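Local coordinates for uncharacterized protein TP-0789 domain-containing protein (Desulfovibrio piger ATCC 29098, PDB 4Z48) that is of unknown function but belongs to the LolA-like family, whose relatives carry lipoproteins, so it may bind a lipid or lipoprotein, at residues L43-S51 and Y62-V73. Residues are numbered along the deposited sequence; the frame is centred on the assembly and turned at random.
Sequences LTRSFKTYS and YSLIVFDRPADV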
loop_
_atom_site.group_PDB
_atom_site.type_symbol
_atom_site.label_atom_id
_atom_site.label_comp_id
_atom_site.label_asym_id
_atom_site.label_seq_id
_atom_site.Cartn_x
_atom_site.Cartn_y
_atom_site.Cartn_z
ATOM N N LEU A 43 -7.537 18.542 3.520
ATOM C CA LEU A 43 -8.063 18.044 2.249
ATOM C C LEU A 43 -8.689 16.711 2.552
ATOM O O LEU A 43 -8.138 15.945 3.354
ATOM C CB LEU A 43 -6.968 17.834 1.181
ATOM C CG LEU A 43 -6.348 19.012 0.477
ATOM C CD1 LEU A 43 -5.217 18.500 -0.433
ATOM C CD2 LEU A 43 -7.408 19.756 -0.371
ATOM N N THR A 44 -9.756 16.386 1.883
ATOM C CA THR A 44 -10.420 15.110 2.135
ATOM C C THR A 44 -10.718 14.443 0.818
ATOM O O THR A 44 -10.822 15.109 -0.208
ATOM C CB THR A 44 -11.712 15.272 3.039
ATOM O OG1 THR A 44 -12.848 15.667 2.281
ATOM C CG2 THR A 44 -11.512 16.216 4.192
ATOM N N ARG A 45 -10.745 13.130 0.826
ATOM C CA ARG A 45 -11.065 12.298 -0.319
ATOM C C ARG A 45 -11.867 11.107 0.139
ATOM O O ARG A 45 -11.587 10.581 1.211
ATOM C CB ARG A 45 -9.802 11.795 -1.032
ATOM C CG ARG A 45 -9.108 12.811 -1.927
ATOM C CD ARG A 45 -8.056 13.612 -1.179
ATOM N NE ARG A 45 -7.309 14.463 -2.099
ATOM C CZ ARG A 45 -7.682 15.675 -2.474
ATOM N NH1 ARG A 45 -8.799 16.213 -1.991
ATOM N NH2 ARG A 45 -6.937 16.368 -3.326
ATOM N N SER A 46 -12.853 10.698 -0.656
ATOM C CA SER A 46 -13.651 9.484 -0.442
ATOM C C SER A 46 -13.413 8.626 -1.647
ATOM O O SER A 46 -13.473 9.154 -2.763
ATOM C CB SER A 46 -15.144 9.799 -0.299
ATOM O OG SER A 46 -15.472 10.333 0.971
ATOM N N PHE A 47 -13.163 7.334 -1.467
ATOM C CA PHE A 47 -12.942 6.450 -2.611
ATOM C C PHE A 47 -13.379 5.001 -2.359
ATOM O O PHE A 47 -13.574 4.592 -1.231
ATOM C CB PHE A 47 -11.476 6.473 -3.082
ATOM C CG PHE A 47 -10.410 6.127 -2.066
ATOM C CD1 PHE A 47 -9.890 7.101 -1.214
ATOM C CD2 PHE A 47 -9.898 4.837 -1.983
ATOM C CE1 PHE A 47 -8.897 6.786 -0.283
ATOM C CE2 PHE A 47 -8.871 4.529 -1.084
ATOM C CZ PHE A 47 -8.353 5.514 -0.260
ATOM N N LYS A 48 -13.586 4.257 -3.439
ATOM C CA LYS A 48 -13.855 2.822 -3.403
ATOM C C LYS A 48 -12.677 2.131 -4.082
ATOM O O LYS A 48 -12.127 2.657 -5.058
ATOM C CB LYS A 48 -15.187 2.448 -4.080
ATOM C CG LYS A 48 -16.439 2.910 -3.336
ATOM C CD LYS A 48 -17.676 2.782 -4.209
ATOM C CE LYS A 48 -18.926 3.102 -3.417
ATOM N NZ LYS A 48 -19.097 4.560 -3.183
ATOM N N THR A 49 -12.246 0.984 -3.540
ATOM C CA THR A 49 -11.162 0.200 -4.105
ATOM C C THR A 49 -11.683 -1.175 -4.513
ATOM O O THR A 49 -12.259 -1.877 -3.699
ATOM C CB THR A 49 -9.936 0.088 -3.130
ATOM O OG1 THR A 49 -9.474 1.398 -2.776
ATOM C CG2 THR A 49 -8.761 -0.666 -3.757
ATOM N N TYR A 50 -11.394 -1.583 -5.744
ATOM C CA TYR A 50 -11.712 -2.931 -6.257
ATOM C C TYR A 50 -10.391 -3.649 -6.517
ATOM O O TYR A 50 -9.487 -3.030 -7.064
ATOM C CB TYR A 50 -12.536 -2.833 -7.561
ATOM C CG TYR A 50 -13.803 -2.023 -7.438
ATOM C CD1 TYR A 50 -13.788 -0.637 -7.595
ATOM C CD2 TYR A 50 -15.026 -2.640 -7.191
ATOM C CE1 TYR A 50 -14.950 0.117 -7.456
ATOM C CE2 TYR A 50 -16.206 -1.901 -7.113
ATOM C CZ TYR A 50 -16.164 -0.522 -7.248
ATOM O OH TYR A 50 -17.325 0.215 -7.152
ATOM N N SER A 51 -10.234 -4.915 -6.082
ATOM C CA SER A 51 -8.977 -5.634 -6.339
ATOM C C SER A 51 -9.276 -7.051 -6.709
ATOM O O SER A 51 -10.281 -7.585 -6.250
ATOM C CB SER A 51 -8.039 -5.602 -5.130
ATOM O OG SER A 51 -8.018 -4.328 -4.514
ATOM N N TYR A 62 -4.510 -6.902 -9.498
ATOM C CA TYR A 62 -5.006 -5.715 -10.224
ATOM C C TYR A 62 -5.915 -4.945 -9.294
ATOM O O TYR A 62 -6.709 -5.554 -8.570
ATOM C CB TYR A 62 -5.714 -6.037 -11.565
ATOM C CG TYR A 62 -4.818 -6.561 -12.678
ATOM C CD1 TYR A 62 -3.484 -6.891 -12.435
ATOM C CD2 TYR A 62 -5.324 -6.800 -13.953
ATOM C CE1 TYR A 62 -2.673 -7.422 -13.433
ATOM C CE2 TYR A 62 -4.524 -7.347 -14.960
ATOM C CZ TYR A 62 -3.196 -7.654 -14.694
ATOM O OH TYR A 62 -2.370 -8.155 -15.677
ATOM N N SER A 63 -5.809 -3.602 -9.324
ATOM C CA SER A 63 -6.624 -2.724 -8.492
ATOM C C SER A 63 -7.231 -1.570 -9.297
ATOM O O SER A 63 -6.592 -1.080 -10.220
ATOM C CB SER A 63 -5.800 -2.134 -7.346
ATOM O OG SER A 63 -5.460 -3.088 -6.358
ATOM N N LEU A 64 -8.458 -1.159 -8.936
ATOM C CA LEU A 64 -9.155 0.009 -9.478
ATOM C C LEU A 64 -9.590 0.865 -8.287
ATOM O O LEU A 64 -10.342 0.388 -7.419
ATOM C CB LEU A 64 -10.356 -0.346 -10.415
ATOM C CG LEU A 64 -11.080 0.845 -11.066
ATOM C CD1 LEU A 64 -10.277 1.408 -12.270
ATOM C CD2 LEU A 64 -12.509 0.465 -11.487
ATOM N N ILE A 65 -9.106 2.121 -8.245
ATOM C CA ILE A 65 -9.444 3.080 -7.189
ATOM C C ILE A 65 -10.323 4.142 -7.821
ATOM O O ILE A 65 -9.885 4.785 -8.764
ATOM C CB ILE A 65 -8.195 3.669 -6.477
ATOM C CG1 ILE A 65 -7.334 2.531 -5.854
ATOM C CG2 ILE A 65 -8.624 4.702 -5.406
ATOM C CD1 ILE A 65 -5.998 2.982 -5.447
ATOM N N VAL A 66 -11.572 4.288 -7.335
ATOM C CA VAL A 66 -12.528 5.252 -7.888
ATOM C C VAL A 66 -12.888 6.297 -6.820
ATOM O O VAL A 66 -13.485 5.937 -5.798
ATOM C CB VAL A 66 -13.814 4.569 -8.425
ATOM C CG1 VAL A 66 -14.713 5.600 -9.109
ATOM C CG2 VAL A 66 -13.496 3.436 -9.395
ATOM N N PHE A 67 -12.538 7.575 -7.058
ATOM C CA PHE A 67 -12.874 8.683 -6.140
ATOM C C PHE A 67 -14.286 9.188 -6.413
ATOM O O PHE A 67 -14.681 9.402 -7.578
ATOM C CB PHE A 67 -11.856 9.852 -6.285
ATOM C CG PHE A 67 -10.527 9.469 -5.688
ATOM C CD1 PHE A 67 -9.587 8.759 -6.437
ATOM C CD2 PHE A 67 -10.240 9.744 -4.363
ATOM C CE1 PHE A 67 -8.392 8.319 -5.860
ATOM C CE2 PHE A 67 -9.022 9.344 -3.797
ATOM C CZ PHE A 67 -8.122 8.607 -4.544
ATOM N N ASP A 68 -15.016 9.490 -5.357
ATOM C CA ASP A 68 -16.371 9.990 -5.601
ATOM C C ASP A 68 -16.590 11.381 -5.014
ATOM O O ASP A 68 -17.489 12.066 -5.467
ATOM C CB ASP A 68 -17.413 9.005 -5.042
ATOM C CG ASP A 68 -17.108 8.548 -3.625
ATOM O OD1 ASP A 68 -16.946 9.412 -2.753
ATOM O OD2 ASP A 68 -17.091 7.321 -3.384
ATOM N N ARG A 69 -15.839 11.751 -3.947
ATOM C CA ARG A 69 -16.002 13.027 -3.241
ATOM C C ARG A 69 -14.651 13.568 -2.759
ATOM O O ARG A 69 -13.746 12.768 -2.498
ATOM C CB ARG A 69 -16.966 12.879 -2.019
ATOM C CG ARG A 69 -18.394 12.384 -2.298
ATOM C CD ARG A 69 -19.330 13.447 -2.852
ATOM N NE ARG A 69 -19.584 14.490 -1.864
ATOM C CZ ARG A 69 -19.851 15.758 -2.151
ATOM N NH1 ARG A 69 -19.938 16.156 -3.417
ATOM N NH2 ARG A 69 -20.049 16.632 -1.179
ATOM N N PRO A 70 -14.501 14.906 -2.584
ATOM C CA PRO A 70 -15.464 15.969 -2.940
ATOM C C PRO A 70 -15.588 16.106 -4.460
ATOM O O PRO A 70 -14.925 15.383 -5.226
ATOM C CB PRO A 70 -14.872 17.234 -2.291
ATOM C CG PRO A 70 -13.384 16.978 -2.252
ATOM C CD PRO A 70 -13.217 15.461 -2.118
ATOM N N ALA A 71 -16.488 17.004 -4.874
ATOM C CA ALA A 71 -16.821 17.297 -6.276
ATOM C C ALA A 71 -15.582 17.453 -7.165
ATOM O O ALA A 71 -15.595 16.936 -8.264
ATOM C CB ALA A 71 -17.666 18.548 -6.352
ATOM N N ASP A 72 -14.527 18.162 -6.706
ATOM C CA ASP A 72 -13.350 18.434 -7.540
ATOM C C ASP A 72 -12.554 17.177 -7.916
ATOM O O ASP A 72 -11.884 17.222 -8.939
ATOM C CB ASP A 72 -12.407 19.458 -6.909
ATOM C CG ASP A 72 -12.768 20.906 -7.278
ATOM O OD1 ASP A 72 -12.401 21.349 -8.397
ATOM O OD2 ASP A 72 -13.420 21.581 -6.456
ATOM N N VAL A 73 -12.648 16.086 -7.138
ATOM C CA VAL A 73 -11.912 14.847 -7.433
ATOM C C VAL A 73 -12.874 13.746 -7.947
ATOM O O VAL A 73 -12.421 12.701 -8.423
ATOM C CB VAL A 73 -11.060 14.343 -6.230
ATOM C CG1 VAL A 73 -10.145 15.448 -5.699
ATOM C CG2 VAL A 73 -11.913 13.728 -5.131
#
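Phe47 and Phe67 meet as a non-hydrogen-bonded pair in an antiparallel beta hairpin, formed by strands 41-54 and 60-69 of a LolA-like antiparallel beta fold. Their side chains run side by side, with ring centroids 5.1 Å apart and planes inclined at 46°, too oblique for a stack or an edge-to-face pair. What lies over the Phe67 face is Phe47 CB, a CH-pi contact 3.9 Å from the ring centroid and 19° off the normal. Phe47 takes the crowded rotamer, CG between the backbone N and the carbonyl carbon (chi1 57°); its CD2 then reaches Ile65 CG2 at 3.7 Å. Arg45 CB meets the Phe67 ring at its edge, while Met115 and Tyr78 also touch Phe67, consistent with its burial.

On the other face Tyr50 presents its ring edge to Val66, CE1 lying 4.1 Å from CG2, while Tyr238 stacks on the tyrosine from elsewhere in the chain. Near-straight ladder bonds link Lys48 with Val66 and Tyr50 with Leu64 reciprocally. Between Ser46 and Phe47 the register slips by one residue, a beta bulge: Ser46 O accepts from Asp68 N, whereas Ser46 N donates to Arg69 O. At this irregularity the Asp68 carboxylate turns back toward strand 41-54, and OD2 forms a salt bridge with Lys48 NZ, its hydrogen bond weak at 3.4 Å.

Beyond the bulge a cis peptide precedes Pro70. The Arg45 guanidinium is sandwiched between Val73 CG1 and Leu43 CD1 on opposite faces; its NE donates to Met115 O, and its NH1 donates at 2.9 Å to Thr44 O, which lies in the guanidinium plane.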